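Local coordinates for protein proline dehydrogenase (PDB 3HAZ) that probably oxidises proline to glutamate in two steps, pairing an FAD-dependent proline dehydrogenase with an NAD-dependent aldehyde dehydrogenase in one chain, at residues A[325-330]-A[338-343]; A[381-384]-A[389-392]. One frame throughout, in Å; residues are numbered along the deposited sequence.

Interaction 1: residues A[325-330]-A[338-343]; sequences DYVDAL and LMVRLV. With FAD (flavin-adenine dinucleotide), chain C.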
loop_
_atom_site.group_PDB
_atom_site.type_symbol
_atom_site.label_atom_id
_atom_site.label_comp_id
_atom_site.label_asym_id
_atom_site.label_seq_id
_atom_site.Cartn_x
_atom_site.Cartn_y
_atom_site.Cartn_z
ATOM N N ASP A 325 27.468 5.454 -44.520
ATOM C CA ASP A 325 27.949 6.624 -45.257
ATOM C C ASP A 325 29.447 6.511 -45.520
ATOM O O ASP A 325 29.920 6.806 -46.616
ATOM C CB ASP A 325 27.685 7.915 -44.479
ATOM C CG ASP A 325 26.205 8.255 -44.374
ATOM O OD1 ASP A 325 25.406 7.771 -45.204
ATOM O OD2 ASP A 325 25.844 9.029 -43.463
ATOM N N TYR A 326 30.185 6.098 -44.493
ATOM C CA TYR A 326 31.637 5.977 -44.565
ATOM C C TYR A 326 32.050 4.903 -45.566
ATOM O O TYR A 326 32.966 5.099 -46.372
ATOM C CB TYR A 326 32.209 5.661 -43.173
ATOM C CG TYR A 326 33.704 5.433 -43.147
ATOM C CD1 TYR A 326 34.588 6.498 -43.018
ATOM C CD2 TYR A 326 34.231 4.152 -43.246
ATOM C CE1 TYR A 326 35.954 6.294 -42.990
ATOM C CE2 TYR A 326 35.594 3.937 -43.222
ATOM C CZ TYR A 326 36.453 5.013 -43.097
ATOM O OH TYR A 326 37.813 4.798 -43.074
ATOM N N VAL A 327 31.368 3.767 -45.512
ATOM C CA VAL A 327 31.667 2.664 -46.408
ATOM C C VAL A 327 31.384 3.048 -47.859
ATOM O O VAL A 327 32.165 2.723 -48.756
ATOM C CB VAL A 327 30.888 1.385 -46.023
ATOM C CG1 VAL A 327 31.076 0.308 -47.085
ATOM C CG2 VAL A 327 31.358 0.882 -44.670
ATOM N N ASP A 328 30.280 3.754 -48.087
ATOM C CA ASP A 328 29.952 4.203 -49.439
ATOM C C ASP A 328 31.004 5.171 -49.983
ATOM O O ASP A 328 31.427 5.054 -51.130
ATOM C CB ASP A 328 28.570 4.859 -49.491
ATOM C CG ASP A 328 28.118 5.140 -50.917
ATOM O OD1 ASP A 328 28.122 4.193 -51.735
ATOM O OD2 ASP A 328 27.769 6.302 -51.220
ATOM N N ALA A 329 31.411 6.132 -49.160
ATOM C CA ALA A 329 32.432 7.096 -49.563
ATOM C C ALA A 329 33.742 6.385 -49.875
ATOM O O ALA A 329 34.461 6.749 -50.804
ATOM C CB ALA A 329 32.636 8.128 -48.475
ATOM N N LEU A 330 34.044 5.369 -49.078
ATOM C CA LEU A 330 35.222 4.543 -49.278
ATOM C C LEU A 330 35.136 3.894 -50.658
ATOM O O LEU A 330 36.097 3.904 -51.432
ATOM C CB LEU A 330 35.259 3.468 -48.192
ATOM C CG LEU A 330 36.583 3.056 -47.556
ATOM C CD1 LEU A 330 37.472 4.262 -47.308
ATOM C CD2 LEU A 330 36.302 2.313 -46.257
ATOM N N LEU A 338 31.458 -3.075 -53.495
ATOM C CA LEU A 338 31.583 -3.791 -52.234
ATOM C C LEU A 338 30.336 -4.605 -51.946
ATOM O O LEU A 338 29.229 -4.231 -52.334
ATOM C CB LEU A 338 31.826 -2.814 -51.076
ATOM C CG LEU A 338 33.021 -1.865 -51.191
ATOM C CD1 LEU A 338 33.026 -0.868 -50.035
ATOM C CD2 LEU A 338 34.327 -2.643 -51.247
ATOM N N MET A 339 30.528 -5.728 -51.271
ATOM C CA MET A 339 29.420 -6.502 -50.743
ATOM C C MET A 339 29.367 -6.240 -49.239
ATOM O O MET A 339 30.346 -6.454 -48.520
ATOM C CB MET A 339 29.598 -7.986 -51.081
ATOM C CG MET A 339 29.602 -8.260 -52.596
ATOM S SD MET A 339 30.117 -9.922 -53.097
ATOM C CE MET A 339 28.615 -10.865 -52.780
ATOM N N VAL A 340 28.228 -5.735 -48.781
ATOM C CA VAL A 340 28.107 -5.229 -47.423
ATOM C C VAL A 340 27.020 -5.967 -46.656
ATOM O O VAL A 340 25.854 -5.945 -47.041
ATOM C CB VAL A 340 27.785 -3.732 -47.441
ATOM C CG1 VAL A 340 27.678 -3.197 -46.026
ATOM C CG2 VAL A 340 28.847 -2.984 -48.238
ATOM N N ARG A 341 27.415 -6.625 -45.573
ATOM C CA ARG A 341 26.485 -7.393 -44.759
ATOM C C ARG A 341 25.875 -6.556 -43.647
ATOM O O ARG A 341 26.590 -5.987 -42.821
ATOM C CB ARG A 341 27.179 -8.605 -44.135
ATOM C CG ARG A 341 26.220 -9.475 -43.329
ATOM C CD ARG A 341 26.963 -10.359 -42.344
ATOM N NE ARG A 341 27.847 -11.299 -43.019
ATOM C CZ ARG A 341 29.019 -11.681 -42.529
ATOM N NH1 ARG A 341 29.443 -11.195 -41.368
ATOM N NH2 ARG A 341 29.765 -12.535 -43.201
ATOM N N LEU A 342 24.550 -6.488 -43.625
ATOM C CA LEU A 342 23.849 -5.803 -42.548
ATOM C C LEU A 342 23.329 -6.832 -41.552
ATOM O O LEU A 342 22.620 -7.767 -41.924
ATOM C CB LEU A 342 22.692 -4.966 -43.092
ATOM C CG LEU A 342 22.006 -4.051 -42.081
ATOM C CD1 LEU A 342 22.944 -2.903 -41.664
ATOM C CD2 LEU A 342 20.689 -3.515 -42.647
ATOM N N VAL A 343 23.697 -6.657 -40.288
ATOM C CA VAL A 343 23.255 -7.543 -39.224
ATOM C C VAL A 343 22.707 -6.667 -38.109
ATOM O O VAL A 343 22.924 -5.453 -38.097
ATOM C CB VAL A 343 24.431 -8.344 -38.630
ATOM C CG1 VAL A 343 25.221 -9.060 -39.729
ATOM C CG2 VAL A 343 25.343 -7.411 -37.824
HETATM P PA FAD C . 16.058 -11.121 -33.971
HETATM O O1A FAD C . 15.381 -12.124 -32.873
HETATM O O2A FAD C . 15.063 -10.414 -34.777
HETATM O O5B FAD C . 16.950 -10.015 -33.182
HETATM C C5B FAD C . 17.892 -10.473 -32.254
HETATM C C4B FAD C . 18.822 -9.321 -31.851
HETATM O O4B FAD C . 18.242 -7.925 -31.621
HETATM C C3B FAD C . 20.093 -9.414 -31.257
HETATM O O3B FAD C . 21.015 -10.362 -31.767
HETATM C C2B FAD C . 20.492 -7.980 -31.020
HETATM O O2B FAD C . 21.419 -7.411 -31.926
HETATM C C1B FAD C . 19.213 -7.238 -30.860
HETATM N N9A FAD C . 18.677 -7.082 -29.520
HETATM C C8A FAD C . 18.227 -8.069 -28.649
HETATM N N7A FAD C . 17.766 -7.447 -27.520
HETATM C C5A FAD C . 17.930 -6.054 -27.702
HETATM C C6A FAD C . 17.616 -4.872 -26.826
HETATM N N6A FAD C . 17.028 -5.062 -25.506
HETATM N N1A FAD C . 17.864 -3.650 -27.246
HETATM C C2A FAD C . 18.420 -3.436 -28.522
HETATM N N3A FAD C . 18.724 -4.572 -29.363
HETATM C C4A FAD C . 18.464 -5.845 -28.924
HETATM N N1 FAD C . 26.667 -9.832 -35.606
HETATM C C2 FAD C . 27.762 -9.054 -35.314
HETATM O O2 FAD C . 27.750 -8.257 -34.190
HETATM N N3 FAD C . 28.925 -9.113 -36.155
HETATM C C4 FAD C . 28.945 -9.936 -37.245
HETATM O O4 FAD C . 30.053 -9.943 -38.102
HETATM C C4X FAD C . 27.799 -10.747 -37.556
HETATM N N5 FAD C . 27.803 -11.646 -38.751
HETATM C C5X FAD C . 26.667 -12.442 -39.036
HETATM C C6 FAD C . 26.677 -13.332 -40.207
HETATM C C7 FAD C . 25.540 -14.122 -40.492
HETATM C C7M FAD C . 25.570 -15.055 -41.692
HETATM C C8 FAD C . 24.341 -14.051 -39.624
HETATM C C8M FAD C . 23.092 -14.902 -39.907
HETATM C C9 FAD C . 24.336 -13.199 -38.506
HETATM C C9A FAD C . 25.521 -12.379 -38.195
HETATM N N10 FAD C . 25.524 -11.490 -37.031
HETATM C C10 FAD C . 26.688 -10.682 -36.746
HETATM C "C1'" FAD C . 24.293 -11.247 -36.212
HETATM C "C2'" FAD C . 24.111 -12.148 -34.964
HETATM O "O2'" FAD C . 24.976 -13.276 -35.045
HETATM C "C3'" FAD C . 22.629 -12.536 -34.838
HETATM O "O3'" FAD C . 22.315 -13.566 -35.769
HETATM C "C4'" FAD C . 21.657 -11.324 -35.074
HETATM O "O4'" FAD C . 21.947 -10.140 -34.417
HETATM C "C5'" FAD C . 20.169 -11.731 -34.902
HETATM O "O5'" FAD C . 19.280 -10.884 -35.613
HETATM P P FAD C . 17.867 -11.551 -36.171
HETATM O O1P FAD C . 17.045 -10.423 -37.085
HETATM O O2P FAD C . 18.164 -12.770 -36.932
HETATM O O3P FAD C . 17.044 -12.061 -34.857
#
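A chi1 of 172° swings Val327 CG1 opposite the backbone N, and that methyl leaves helix 325-330 and comes down on the strand between two side chains. Leu338 meets it with CD1, and Val327 CG1 to Leu338 CD1 is 3.7 Å. Val340 flanks the same methyl more loosely, its CG2 lying 4.1 Å from Val327 CG1. No hydrogen bond crosses this buried contact.

Arg341 leaves the strand away from the helix, and the bend at chi3 (-63°) turns its guanidinium toward the flavin. FAD C6 lies over one face of the guanidinium, off its centre, 3.4 Å from the plane, while FAD O4 lies in plane at the edge. Arg341 NH1 comes within 3.1 Å of FAD N5. Asp280 forms a salt bridge with NH1, and Ser237, Gln418 and Tyr443 bind the other nitrogens, fixing the group's rotation. Replacing this arginine with alanine removes the guanidinium, which would probably leave Asp280 without its positive partner and open a gap beside the flavin. Val343 touches the ring system as well, with CG2 3.5 Å from FAD N1.

Tyr326 and Leu330 pack on helix 287-298, and Val327 and Val340 reach Leu311 and Ile313 of strand 309-314, so helix 320-333 covers the two parallel strands that it links in a beta-alpha-beta unit.

Interaction 2: residues A[381-384]-A[389-392]; sequences SKLL and RIFP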
loop_
_atom_site.group_PDB
_atom_site.type_symbol
_atom_site.label_atom_id
_atom_site.label_comp_id
_atom_site.label_asym_id
_atom_site.label_seq_id
_atom_site.Cartn_x
_atom_site.Cartn_y
_atom_site.Cartn_z
ATOM N N SER A 381 17.018 0.095 -46.022
ATOM C CA SER A 381 16.519 1.019 -47.029
ATOM C C SER A 381 17.682 1.826 -47.600
ATOM O O SER A 381 17.803 2.005 -48.810
ATOM C CB SER A 381 15.478 1.949 -46.405
ATOM O OG SER A 381 15.014 2.903 -47.341
ATOM N N LYS A 382 18.543 2.301 -46.709
ATOM C CA LYS A 382 19.719 3.069 -47.091
ATOM C C LYS A 382 20.618 2.263 -48.029
ATOM O O LYS A 382 21.033 2.754 -49.076
ATOM C CB LYS A 382 20.490 3.450 -45.831
ATOM C CG LYS A 382 21.431 4.628 -45.956
ATOM C CD LYS A 382 21.918 5.021 -44.562
ATOM C CE LYS A 382 23.093 5.979 -44.622
ATOM N NZ LYS A 382 22.704 7.284 -45.213
ATOM N N LEU A 383 20.918 1.024 -47.651
ATOM C CA LEU A 383 21.802 0.191 -48.458
ATOM C C LEU A 383 21.208 -0.130 -49.829
ATOM O O LEU A 383 21.924 -0.156 -50.828
ATOM C CB LEU A 383 22.163 -1.098 -47.718
ATOM C CG LEU A 383 23.221 -0.946 -46.626
ATOM C CD1 LEU A 383 23.200 -2.159 -45.696
ATOM C CD2 LEU A 383 24.610 -0.739 -47.241
ATOM N N LEU A 384 19.903 -0.374 -49.877
ATOM C CA LEU A 384 19.255 -0.717 -51.137
ATOM C C LEU A 384 19.411 0.410 -52.155
ATOM O O LEU A 384 19.557 0.162 -53.351
ATOM C CB LEU A 384 17.778 -1.045 -50.922
ATOM C CG LEU A 384 17.497 -2.398 -50.266
ATOM C CD1 LEU A 384 16.044 -2.503 -49.833
ATOM C CD2 LEU A 384 17.878 -3.558 -51.192
ATOM N N ARG A 389 26.586 -0.093 -56.808
ATOM C CA ARG A 389 27.953 -0.098 -56.299
ATOM C C ARG A 389 28.047 -0.972 -55.052
ATOM O O ARG A 389 28.972 -1.771 -54.905
ATOM C CB ARG A 389 28.435 1.320 -55.989
ATOM C CG ARG A 389 29.868 1.367 -55.487
ATOM C CD ARG A 389 30.380 2.793 -55.338
ATOM N NE ARG A 389 30.341 3.535 -56.597
ATOM C CZ ARG A 389 31.258 3.449 -57.557
ATOM N NH1 ARG A 389 32.298 2.636 -57.421
ATOM N NH2 ARG A 389 31.129 4.174 -58.663
ATOM N N ILE A 390 27.086 -0.805 -54.152
ATOM C CA ILE A 390 27.004 -1.621 -52.948
ATOM C C ILE A 390 26.034 -2.781 -53.177
ATOM O O ILE A 390 24.893 -2.574 -53.593
ATOM C CB ILE A 390 26.525 -0.795 -51.727
ATOM C CG1 ILE A 390 27.438 0.410 -51.484
ATOM C CG2 ILE A 390 26.432 -1.671 -50.478
ATOM C CD1 ILE A 390 28.888 0.043 -51.191
ATOM N N PHE A 391 26.501 -3.999 -52.919
ATOM C CA PHE A 391 25.645 -5.178 -52.956
ATOM C C PHE A 391 25.309 -5.564 -51.514
ATOM O O PHE A 391 26.147 -6.130 -50.810
ATOM C CB PHE A 391 26.356 -6.328 -53.679
ATOM C CG PHE A 391 25.538 -7.594 -53.775
ATOM C CD1 PHE A 391 24.715 -7.825 -54.875
ATOM C CD2 PHE A 391 25.618 -8.567 -52.779
ATOM C CE1 PHE A 391 23.967 -8.995 -54.974
ATOM C CE2 PHE A 391 24.869 -9.745 -52.865
ATOM C CZ PHE A 391 24.042 -9.959 -53.963
ATOM N N PRO A 392 24.088 -5.235 -51.064
ATOM C CA PRO A 392 23.694 -5.477 -49.671
ATOM C C PRO A 392 23.402 -6.947 -49.409
ATOM O O PRO A 392 22.877 -7.643 -50.278
ATOM C CB PRO A 392 22.406 -4.652 -49.509
ATOM C CG PRO A 392 22.323 -3.769 -50.727
ATOM C CD PRO A 392 23.044 -4.519 -51.814
#
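Leu383 and Pro392 bring the two backbones close, their CA atoms 6.1 Å apart, and the fit is one of small bumps against shallow hollows. The first bump is Leu383. Its CB meets the CB-CG edge of the proline ring, 4.0 Å from Pro392 CB, while CD2 slants across toward the CG2 methyl of Ile390 (3.8 Å). Because Ile390 and Pro392 are two residues apart and both have CB directed at the helix, they form the two walls of a shallow groove, and Leu383 lies across it.

Ile390 offers only its short branch. CG2 is anti to the backbone N, since CG1 takes the place beside that nitrogen (chi1 -57°), and the longer CG1-CD1 arm then leads away from the helix. The methyl and the leucine meet at a slant rather than side by side.

The second bump is the proline ring itself. Its CG presses on the last turn of the helix, 3.6 Å from Leu383 O. The end of Leu384 lies more loosely alongside: although its CB points away from the strand, CD2 turns back to 4.5 Å from Pro392 CG. Pro392 thus fits the notch between a helix carbonyl and a leucine methyl. No hydrogen bond joins the segments, and the 167 Å² buried comes mainly from apolar side chains, with the proline CG also against a helix carbonyl.

Leu383 also touches Val340, Leu342 and Ile324, its side chain about 13 Å from the FAD, and Phe415 covers Leu384 and Pro392. A helix end turning through a four-residue connection into a parallel strand, with the helix laid over that strand, is characteristic of the interface between the outer helices and the inner parallel strands of a TIM barrel, here in the proline dehydrogenase part.

Overall arrangement
Interactions 1 and 2 lie in series along the chain, 325-330 with 338-343 closing before 381-384 with 389-392 opens, and their centres are 8 Å apart. Each sets a helix, 320-333 or 369-384, over the strand that follows it, and both strands belong to the same curled parallel sheet. Three links join them: a probable backbone hydrogen bond from Phe391 N to Leu338 O (2.8 Å), packing of Val340 CG2 on Ile390 CG2 (3.5 Å), and a helix-to-helix salt bridge between Asp325 and Lys382. Their strands, 338-343 and 390-395, are adjacent in the barrel, each backed by the helix that precedes it, and 338-343 also carries FAD-contacting residues.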